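PDB 5K04: N-terminal acetyltransferase B complex subunit MDM20 from Candida albicans, which probably serves as the non-catalytic subunit of the NatB N-terminal acetyltransferase, a largely helical scaffold that holds the catalytic NAT3 subunit. Local coordinates for residues L422-L427 with L733-S738; E443-Y448 with N549-S554; I518-G523 with L669-K674. All coordinates share one frame; numbering follows the deposited sequence.

All three contacts are mainly buried, but contact 2 lies about 7 Å from the centre of the chain (centre to centre), whereas contacts 1 and 3 lie about 28 and 27 Å out. Common elements tie them together: helix 409-419 touches contacts 1 and 2, helix 506-521 carries part of contact 3 and flanks contact 2, and Thr663 of helix 661-682, the helix of contact 3, holds Asn423 of contact 1. The chemistry differs with place. Contact 2, beside the NAT3 subunit, is rich in direct and water-mediated hydrogen bonds; the two outer contacts rely on packing, and their polar groups bond mostly to third parties.

Contact 1: L422-L427 with L733-S738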
loop_
_atom_site.group_PDB
_atom_site.type_symbol
_atom_site.label_atom_id
_atom_site.label_comp_id
_atom_site.label_asym_id
_atom_site.label_seq_id
_atom_site.Cartn_x
_atom_site.Cartn_y
_atom_site.Cartn_z
ATOM N N LEU A 422 -7.530 -15.313 -18.950
ATOM C CA LEU A 422 -8.657 -15.783 -19.734
ATOM C C LEU A 422 -9.745 -14.715 -19.737
ATOM O O LEU A 422 -9.622 -13.668 -19.088
ATOM C CB LEU A 422 -9.199 -17.097 -19.166
ATOM C CG LEU A 422 -8.193 -18.238 -19.043
ATOM C CD1 LEU A 422 -8.831 -19.430 -18.298
ATOM C CD2 LEU A 422 -7.643 -18.657 -20.417
ATOM N N ASN A 423 -10.809 -14.994 -20.498
ATOM C CA ASN A 423 -12.001 -14.163 -20.527
ATOM C C ASN A 423 -13.010 -14.565 -19.454
ATOM O O ASN A 423 -14.187 -14.189 -19.538
ATOM C CB ASN A 423 -12.630 -14.207 -21.921
ATOM C CG ASN A 423 -11.706 -13.645 -22.977
ATOM O OD1 ASN A 423 -11.263 -12.491 -22.897
ATOM N ND2 ASN A 423 -11.394 -14.462 -23.964
ATOM N N THR A 424 -12.555 -15.311 -18.443
ATOM C CA THR A 424 -13.360 -15.734 -17.300
ATOM C C THR A 424 -13.411 -14.632 -16.233
ATOM O O THR A 424 -13.104 -14.836 -15.057
ATOM C CB THR A 424 -12.773 -17.017 -16.729
ATOM O OG1 THR A 424 -11.388 -16.799 -16.421
ATOM C CG2 THR A 424 -12.867 -18.135 -17.734
ATOM N N ASN A 425 -13.820 -13.436 -16.663
ATOM C CA ASN A 425 -13.709 -12.251 -15.813
ATOM C C ASN A 425 -14.709 -12.272 -14.662
ATOM O O ASN A 425 -14.559 -11.512 -13.697
ATOM C CB ASN A 425 -13.887 -11.023 -16.694
ATOM C CG ASN A 425 -13.062 -11.110 -17.976
ATOM O OD1 ASN A 425 -11.885 -11.494 -17.960
ATOM N ND2 ASN A 425 -13.693 -10.792 -19.097
ATOM N N ASP A 426 -15.666 -13.191 -14.754
ATOM C CA ASP A 426 -16.733 -13.441 -13.795
ATOM C C ASP A 426 -16.212 -13.894 -12.428
ATOM O O ASP A 426 -16.889 -13.701 -11.417
ATOM C CB ASP A 426 -17.610 -14.547 -14.421
ATOM C CG ASP A 426 -19.038 -14.361 -14.193
ATOM O OD1 ASP A 426 -19.435 -14.183 -13.027
ATOM O OD2 ASP A 426 -19.787 -14.416 -15.189
ATOM N N LEU A 427 -15.030 -14.524 -12.386
ATOM C CA LEU A 427 -14.677 -15.492 -11.350
ATOM C C LEU A 427 -13.593 -15.010 -10.394
ATOM O O LEU A 427 -13.188 -15.765 -9.498
ATOM C CB LEU A 427 -14.218 -16.806 -11.999
ATOM C CG LEU A 427 -15.155 -17.433 -13.034
ATOM C CD1 LEU A 427 -14.532 -18.702 -13.621
ATOM C CD2 LEU A 427 -16.550 -17.711 -12.433
ATOM N N LEU A 733 -17.060 -26.575 -17.551
ATOM C CA LEU A 733 -18.397 -26.017 -17.694
ATOM C C LEU A 733 -18.478 -24.615 -17.103
ATOM O O LEU A 733 -19.069 -23.714 -17.708
ATOM C CB LEU A 733 -19.412 -26.944 -17.041
ATOM C CG LEU A 733 -20.869 -26.696 -17.422
ATOM C CD1 LEU A 733 -20.992 -26.250 -18.890
ATOM C CD2 LEU A 733 -21.670 -27.958 -17.175
ATOM N N GLU A 734 -17.891 -24.416 -15.921
ATOM C CA GLU A 734 -17.887 -23.098 -15.291
ATOM C C GLU A 734 -17.114 -22.083 -16.140
ATOM O O GLU A 734 -17.532 -20.927 -16.288
ATOM C CB GLU A 734 -17.297 -23.219 -13.881
ATOM C CG GLU A 734 -16.883 -21.892 -13.232
ATOM C CD GLU A 734 -15.973 -22.076 -12.014
ATOM O OE1 GLU A 734 -16.508 -22.186 -10.890
ATOM O OE2 GLU A 734 -14.726 -22.123 -12.189
ATOM N N ILE A 735 -16.002 -22.516 -16.735
ATOM C CA ILE A 735 -15.192 -21.617 -17.548
ATOM C C ILE A 735 -15.902 -21.282 -18.854
ATOM O O ILE A 735 -15.886 -20.126 -19.299
ATOM C CB ILE A 735 -13.802 -22.239 -17.774
ATOM C CG1 ILE A 735 -13.012 -22.145 -16.459
ATOM C CG2 ILE A 735 -13.082 -21.580 -18.948
ATOM C CD1 ILE A 735 -11.548 -22.515 -16.569
ATOM N N LYS A 736 -16.562 -22.278 -19.474
ATOM C CA LYS A 736 -17.318 -22.015 -20.695
ATOM C C LYS A 736 -18.500 -21.091 -20.429
ATOM O O LYS A 736 -18.770 -20.182 -21.225
ATOM C CB LYS A 736 -17.798 -23.320 -21.337
ATOM C CG LYS A 736 -16.655 -24.187 -21.879
ATOM C CD LYS A 736 -17.103 -25.172 -22.929
ATOM C CE LYS A 736 -18.091 -26.188 -22.412
ATOM N NZ LYS A 736 -18.559 -27.065 -23.547
ATOM N N SER A 737 -19.216 -21.304 -19.320
ATOM C CA SER A 737 -20.340 -20.430 -18.994
ATOM C C SER A 737 -19.868 -19.010 -18.699
ATOM O O SER A 737 -20.533 -18.035 -19.073
ATOM C CB SER A 737 -21.122 -20.986 -17.800
ATOM O OG SER A 737 -21.772 -22.200 -18.130
ATOM N N SER A 738 -18.727 -18.878 -18.016
ATOM C CA SER A 738 -18.209 -17.555 -17.668
ATOM C C SER A 738 -17.756 -16.801 -18.908
ATOM O O SER A 738 -17.989 -15.595 -19.031
ATOM C CB SER A 738 -17.047 -17.678 -16.677
ATOM O OG SER A 738 -16.421 -16.424 -16.470
#
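Ser738 turns its hydroxyl straight into the loop 422-427. OG lies 3.2 Å from Thr424 CA and 3.0 Å from Asp426 CB, with Leu427 CG a little farther away. These are short approaches to carbon, which makes the exact placement of the hydroxyl doubtful; the oxygen is buried and has no hydrogen-bonding partner in the model. Beside it, Thr424 and Ile735 meet methyl to methyl, CG2 to CG2 at 3.7 Å, the two side chains lying aslant one another. Leu427 sends CD1 against the carboxylate end of Glu734, 3.7 Å from OE2, where the branched leucine also packs on the glutamate methylene CG. Leu422 is more distant, its CD1 4.5 Å from Ile735 CD1.

The serine owes its direction to its first torsion: with chi1 at 172°, OG is opposite the backbone N and leans out toward the loop. A small residue suits position 738, where the loop backbone comes close, and threonine suits 424 because its methyl can meet the isoleucine. On the loop side, Thr424 is the centre of an inverse gamma turn, and a weak bond from Leu427 N to Thr424 O follows it. The amide of Asn423 points away from the helix, to Thr663 and Gln711, while Leu422 packs on Ile392 and Ile395 of helix 388-404. Tyr419 touches Thr424, Leu427 and Glu734 together, and Glu734 OE2 has a long, weak ion pair with Lys399.

The contact thus sets the turn connecting successive helices, 409-419 and 429-434, against the C-terminal helix 729-747. It is a long-range closure within an all-helical chain whose family belongs to the TPR clan.

Contact 2: E443-Y448 with N549-S554; sequences ETLNYY and NRDFKS
Thr444 and Asp551 are joined through the backbone: Asp551 N donates to Thr444 O at 2.8 Å, in the carbonyl plane and on a lone pair. The same oxygen lies 3.5 Å from Arg550 CA in a CA-H...O contact, so a carbonyl near the end of helix 440-445 is used by the loop. Tyr447 OH donates to Asp551 O over a short 2.5 Å, coming in tilted from the carbonyl plane. With chi1 of Tyr447 at 75°, CG stands between the backbone N and the carbonyl carbon, which turns the ring to the loop. Asn549 ND2 gives a third bond, 2.8 Å to Glu443 OE2, meeting the carboxylate from above its plane.

Two waters supplement these bonds. One donates to Glu443 OE2 and accepts from Asn549 N; the other accepts from Tyr448 OH and donates to Asp551 O, which therefore receives two donors. Glu443 OE1 is held separately by Ser505 and Tyr469.

The aromatic and apolar part centres on Tyr447. Phe552 CE1 lies over one face of its ring, 3.5 Å above the plane, and Tyr448 CD2 over the other, each offset toward the rim, while Asp551 O sits at the edge. The Tyr447 and Phe552 planes are inclined at 50°. The methylenes of Arg550 pass beside the tyrosine, and its charged end continues to Asp548 and Asp571.

Asp551 suits its place because OD1 accepts from Lys553 N and Ser554 N, an Asx turn extended to an Asx motif. Its OD2 and Thr444 OG1 both bind Asn16 of the NAT3 chain. The chemistry is consistent with a well-ordered polar junction, knit inside the scaffold and offered jointly to the partner subunit.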
loop_
_atom_site.group_PDB
_atom_site.type_symbol
_atom_site.label_atom_id
_atom_site.label_comp_id
_atom_site.label_asym_id
_atom_site.label_seq_id
_atom_site.Cartn_x
_atom_site.Cartn_y
_atom_site.Cartn_z
ATOM N N GLU A 443 -5.303 -0.915 -1.762
ATOM C CA GLU A 443 -4.281 -0.137 -2.455
ATOM C C GLU A 443 -3.179 -1.040 -2.998
ATOM O O GLU A 443 -2.609 -0.749 -4.057
ATOM C CB GLU A 443 -3.724 0.951 -1.527
ATOM C CG GLU A 443 -2.361 1.498 -1.924
ATOM C CD GLU A 443 -2.399 2.427 -3.124
ATOM O OE1 GLU A 443 -3.495 2.905 -3.489
ATOM O OE2 GLU A 443 -1.314 2.689 -3.684
ATOM N N THR A 444 -2.914 -2.169 -2.329
ATOM C CA THR A 444 -1.822 -3.044 -2.748
ATOM C C THR A 444 -2.266 -4.222 -3.613
ATOM O O THR A 444 -1.426 -4.778 -4.330
ATOM C CB THR A 444 -1.035 -3.563 -1.519
ATOM O OG1 THR A 444 -1.888 -4.300 -0.632
ATOM C CG2 THR A 444 -0.434 -2.391 -0.752
ATOM N N LEU A 445 -3.562 -4.596 -3.593
ATOM C CA LEU A 445 -4.044 -5.833 -4.224
ATOM C C LEU A 445 -5.124 -5.632 -5.287
ATOM O O LEU A 445 -5.470 -6.587 -5.995
ATOM C CB LEU A 445 -4.582 -6.788 -3.139
ATOM C CG LEU A 445 -3.477 -7.216 -2.158
ATOM C CD1 LEU A 445 -4.035 -8.051 -1.010
ATOM C CD2 LEU A 445 -2.345 -7.966 -2.913
ATOM N N ASN A 446 -5.700 -4.442 -5.357
ATOM C CA ASN A 446 -6.626 -3.939 -6.362
ATOM C C ASN A 446 -6.446 -4.522 -7.756
ATOM O O ASN A 446 -7.408 -4.908 -8.428
ATOM C CB ASN A 446 -6.369 -2.440 -6.427
ATOM C CG ASN A 446 -7.449 -1.700 -7.008
ATOM O OD1 ASN A 446 -8.236 -2.243 -7.767
ATOM N ND2 ASN A 446 -7.505 -0.411 -6.690
ATOM N N TYR A 447 -5.194 -4.472 -8.212
ATOM C CA TYR A 447 -4.854 -4.780 -9.588
ATOM C C TYR A 447 -5.204 -6.216 -9.955
ATOM O O TYR A 447 -5.309 -6.524 -11.147
ATOM C CB TYR A 447 -3.372 -4.513 -9.795
ATOM C CG TYR A 447 -2.460 -5.572 -9.185
ATOM C CD1 TYR A 447 -2.106 -6.716 -9.915
ATOM C CD2 TYR A 447 -1.930 -5.426 -7.898
ATOM C CE1 TYR A 447 -1.254 -7.709 -9.367
ATOM C CE2 TYR A 447 -1.074 -6.415 -7.346
ATOM C CZ TYR A 447 -0.750 -7.552 -8.084
ATOM O OH TYR A 447 0.080 -8.507 -7.550
ATOM N N TYR A 448 -5.379 -7.099 -8.955
ATOM C CA TYR A 448 -5.888 -8.443 -9.216
ATOM C C TYR A 448 -7.278 -8.414 -9.842
ATOM O O TYR A 448 -7.690 -9.405 -10.448
ATOM C CB TYR A 448 -5.924 -9.280 -7.919
ATOM C CG TYR A 448 -4.601 -9.910 -7.532
ATOM C CD1 TYR A 448 -4.151 -11.085 -8.142
ATOM C CD2 TYR A 448 -3.801 -9.327 -6.564
ATOM C CE1 TYR A 448 -2.927 -11.664 -7.797
ATOM C CE2 TYR A 448 -2.580 -9.879 -6.212
ATOM C CZ TYR A 448 -2.147 -11.059 -6.825
ATOM O OH TYR A 448 -0.942 -11.593 -6.465
ATOM N N ASN A 549 2.317 1.335 -5.165
ATOM C CA ASN A 549 2.429 0.550 -3.947
ATOM C C ASN A 549 1.858 -0.857 -4.120
ATOM O O ASN A 549 1.640 -1.568 -3.126
ATOM C CB ASN A 549 1.723 1.280 -2.805
ATOM C CG ASN A 549 2.126 2.737 -2.713
ATOM O OD1 ASN A 549 3.310 3.057 -2.592
ATOM N ND2 ASN A 549 1.139 3.637 -2.802
ATOM N N ARG A 550 1.632 -1.282 -5.357
ATOM C CA ARG A 550 1.064 -2.598 -5.601
ATOM C C ARG A 550 1.994 -3.701 -5.100
ATOM O O ARG A 550 3.218 -3.558 -5.093
ATOM C CB ARG A 550 0.767 -2.755 -7.091
ATOM C CG ARG A 550 -0.413 -1.868 -7.510
ATOM C CD ARG A 550 -0.575 -1.863 -9.004
ATOM N NE ARG A 550 0.651 -1.397 -9.642
ATOM C CZ ARG A 550 0.762 -1.176 -10.950
ATOM N NH1 ARG A 550 -0.289 -1.391 -11.738
ATOM N NH2 ARG A 550 1.911 -0.730 -11.461
ATOM N N ASP A 551 1.382 -4.818 -4.699
ATOM C CA ASP A 551 2.052 -5.979 -4.105
ATOM C C ASP A 551 2.176 -7.072 -5.163
ATOM O O ASP A 551 1.231 -7.820 -5.401
ATOM C CB ASP A 551 1.251 -6.458 -2.900
ATOM C CG ASP A 551 1.816 -7.715 -2.253
ATOM O OD1 ASP A 551 2.875 -8.218 -2.663
ATOM O OD2 ASP A 551 1.163 -8.186 -1.310
ATOM N N PHE A 552 3.347 -7.153 -5.799
ATOM C CA PHE A 552 3.692 -8.194 -6.758
ATOM C C PHE A 552 4.549 -9.291 -6.139
ATOM O O PHE A 552 5.178 -10.064 -6.868
ATOM C CB PHE A 552 4.431 -7.585 -7.960
ATOM C CG PHE A 552 3.635 -6.544 -8.698
ATOM C CD1 PHE A 552 2.463 -6.885 -9.351
ATOM C CD2 PHE A 552 4.053 -5.227 -8.735
ATOM C CE1 PHE A 552 1.727 -5.933 -10.035
ATOM C CE2 PHE A 552 3.318 -4.267 -9.405
ATOM C CZ PHE A 552 2.156 -4.615 -10.061
ATOM N N LYS A 553 4.581 -9.375 -4.818
ATOM C CA LYS A 553 5.513 -10.226 -4.093
ATOM C C LYS A 553 4.853 -11.320 -3.266
ATOM O O LYS A 553 5.401 -12.421 -3.177
ATOM C CB LYS A 553 6.392 -9.363 -3.164
ATOM C CG LYS A 553 7.418 -8.495 -3.900
ATOM C CD LYS A 553 8.037 -7.542 -2.914
ATOM C CE LYS A 553 9.152 -6.728 -3.537
ATOM N NZ LYS A 553 9.672 -5.720 -2.556
ATOM N N SER A 554 3.698 -11.042 -2.646
ATOM C CA SER A 554 3.130 -11.958 -1.656
ATOM C C SER A 554 2.865 -13.344 -2.230
ATOM O O SER A 554 3.006 -14.340 -1.516
ATOM C CB SER A 554 1.850 -11.364 -1.069
ATOM O OG SER A 554 2.156 -10.175 -0.364
HETATM O O HOH W 1 -0.460 1.815 -6.101
HETATM O O HOH W 2 0.789 -10.487 -4.716
#

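Contact 3: I518-G523 with L669-K674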
loop_
_atom_site.group_PDB
_atom_site.type_symbol
_atom_site.label_atom_id
_atom_site.label_comp_id
_atom_site.label_asym_id
_atom_site.label_seq_id
_atom_site.Cartn_x
_atom_site.Cartn_y
_atom_site.Cartn_z
ATOM N N ILE A 518 -17.157 1.238 -16.234
ATOM C CA ILE A 518 -18.354 0.440 -15.984
ATOM C C ILE A 518 -19.591 1.330 -15.954
ATOM O O ILE A 518 -20.642 0.982 -16.512
ATOM C CB ILE A 518 -18.162 -0.364 -14.679
ATOM C CG1 ILE A 518 -16.868 -1.194 -14.776
ATOM C CG2 ILE A 518 -19.364 -1.278 -14.367
ATOM C CD1 ILE A 518 -16.517 -1.893 -13.480
ATOM N N SER A 519 -19.474 2.512 -15.336
ATOM C CA SER A 519 -20.580 3.467 -15.349
ATOM C C SER A 519 -21.045 3.786 -16.768
ATOM O O SER A 519 -22.251 3.850 -17.022
ATOM C CB SER A 519 -20.186 4.759 -14.623
ATOM O OG SER A 519 -20.282 4.590 -13.227
ATOM N N THR A 520 -20.105 4.013 -17.706
ATOM C CA THR A 520 -20.534 4.394 -19.055
ATOM C C THR A 520 -21.009 3.194 -19.864
ATOM O O THR A 520 -21.887 3.337 -20.716
ATOM C CB THR A 520 -19.420 5.134 -19.825
ATOM O OG1 THR A 520 -18.443 4.208 -20.294
ATOM C CG2 THR A 520 -18.743 6.175 -18.956
ATOM N N ILE A 521 -20.461 2.011 -19.601
ATOM C CA ILE A 521 -20.905 0.806 -20.297
ATOM C C ILE A 521 -22.328 0.457 -19.891
ATOM O O ILE A 521 -23.212 0.300 -20.738
ATOM C CB ILE A 521 -19.939 -0.354 -20.021
ATOM C CG1 ILE A 521 -18.650 -0.143 -20.814
ATOM C CG2 ILE A 521 -20.588 -1.668 -20.346
ATOM C CD1 ILE A 521 -17.550 -1.072 -20.392
ATOM N N LEU A 522 -22.562 0.304 -18.590
ATOM C CA LEU A 522 -23.918 0.374 -18.073
ATOM C C LEU A 522 -24.431 1.799 -18.270
ATOM O O LEU A 522 -23.700 2.691 -18.692
ATOM C CB LEU A 522 -23.951 -0.040 -16.595
ATOM C CG LEU A 522 -23.101 -1.262 -16.197
ATOM C CD1 LEU A 522 -23.106 -1.484 -14.684
ATOM C CD2 LEU A 522 -23.526 -2.546 -16.937
ATOM N N GLY A 523 -25.695 2.028 -17.991
ATOM C CA GLY A 523 -26.173 3.378 -18.232
ATOM C C GLY A 523 -26.253 4.241 -16.992
ATOM O O GLY A 523 -27.042 5.188 -16.945
ATOM N N LEU A 669 -13.470 -1.108 -26.613
ATOM C CA LEU A 669 -14.251 -0.736 -27.785
ATOM C C LEU A 669 -15.665 -0.314 -27.397
ATOM O O LEU A 669 -16.182 0.683 -27.918
ATOM C CB LEU A 669 -14.308 -1.887 -28.794
ATOM C CG LEU A 669 -15.105 -1.503 -30.056
ATOM C CD1 LEU A 669 -14.434 -0.317 -30.771
ATOM C CD2 LEU A 669 -15.274 -2.665 -31.013
ATOM N N VAL A 670 -16.312 -1.063 -26.492
ATOM C CA VAL A 670 -17.685 -0.726 -26.098
ATOM C C VAL A 670 -17.718 0.653 -25.458
ATOM O O VAL A 670 -18.590 1.477 -25.763
ATOM C CB VAL A 670 -18.268 -1.792 -25.143
ATOM C CG1 VAL A 670 -19.572 -1.309 -24.539
ATOM C CG2 VAL A 670 -18.525 -3.090 -25.852
ATOM N N GLU A 671 -16.756 0.916 -24.558
ATOM C CA GLU A 671 -16.675 2.202 -23.878
ATOM C C GLU A 671 -16.444 3.326 -24.879
ATOM O O GLU A 671 -17.063 4.397 -24.789
ATOM C CB GLU A 671 -15.559 2.152 -22.830
ATOM C CG GLU A 671 -15.218 3.470 -22.145
ATOM C CD GLU A 671 -13.996 3.358 -21.211
ATOM O OE1 GLU A 671 -13.010 2.686 -21.577
ATOM O OE2 GLU A 671 -14.031 3.955 -20.110
ATOM N N PHE A 672 -15.566 3.085 -25.858
ATOM C CA PHE A 672 -15.290 4.086 -26.881
ATOM C C PHE A 672 -16.549 4.430 -27.674
ATOM O O PHE A 672 -16.776 5.594 -28.022
ATOM C CB PHE A 672 -14.179 3.589 -27.805
ATOM C CG PHE A 672 -13.991 4.433 -29.041
ATOM C CD1 PHE A 672 -14.720 4.173 -30.207
ATOM C CD2 PHE A 672 -13.082 5.482 -29.047
ATOM C CE1 PHE A 672 -14.545 4.944 -31.344
ATOM C CE2 PHE A 672 -12.904 6.264 -30.185
ATOM C CZ PHE A 672 -13.640 5.995 -31.333
ATOM N N ILE A 673 -17.378 3.429 -27.975
ATOM C CA ILE A 673 -18.599 3.688 -28.736
ATOM C C ILE A 673 -19.609 4.438 -27.883
ATOM O O ILE A 673 -20.328 5.314 -28.377
ATOM C CB ILE A 673 -19.173 2.369 -29.271
ATOM C CG1 ILE A 673 -18.198 1.750 -30.260
ATOM C CG2 ILE A 673 -20.521 2.601 -29.943
ATOM C CD1 ILE A 673 -18.514 0.324 -30.556
ATOM N N LYS A 674 -19.681 4.110 -26.588
ATOM C CA LYS A 674 -20.546 4.873 -25.695
ATOM C C LYS A 674 -20.142 6.345 -25.678
ATOM O O LYS A 674 -21.000 7.234 -25.662
ATOM C CB LYS A 674 -20.501 4.293 -24.277
ATOM C CG LYS A 674 -21.003 2.864 -24.124
ATOM C CD LYS A 674 -22.472 2.740 -24.449
ATOM C CE LYS A 674 -22.964 1.334 -24.157
ATOM N NZ LYS A 674 -24.424 1.201 -24.445
#
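Lys674 brings its methylenes up to the carbonyl oxygens at the end of helix 506-521: CG is 3.6 Å from Thr520 O, and CE is 3.6 Å from Ile521 O. The carboxylate of Glu671, whose stem passes Thr520, has its oxygens taken by neighbours: Lys577 and Gln517 hold OE1, and Tyr581 holds OE2. No aromatic ring enters between the two segments; Phe672 is directed the other way and meets Tyr617 edge-to-face.

Beside these polar groups the packing is aliphatic. Ile521 CG1 and Val670 CG1 stand 4.0 Å apart, their side chains crossing at about a right angle, and beta-branched residues give broad, stiff surfaces for such a helix-to-helix touch. Thr520 OG1 lies 3.8 Å from Glu671 CG and makes its hydrogen bonds with Gln517 O and Tyr581 OH, so Tyr581 links the threonine and the glutamate although they do not bond directly.

A bend in the lysine accounts for its course. With chi2 of Lys674 at -64°, the chain turns after CG and runs beside the helix end, bringing Lys674 NZ to 4.0 Å from Ile521 O, too far for a hydrogen bond. Its charge may nonetheless be drawn to the carbonyls that a helix leaves at its C-terminus, Leu522 being the first residue to depart from helical angles.

Chemically, then, these segments of helices 506-521 and 661-682 meet through apolar contact and perhaps a weak electrostatic attraction. Just beyond them the Gln517-Glu671 bond ties the two helices directly, and Lys577 and Tyr581 bring in a third, 571-584.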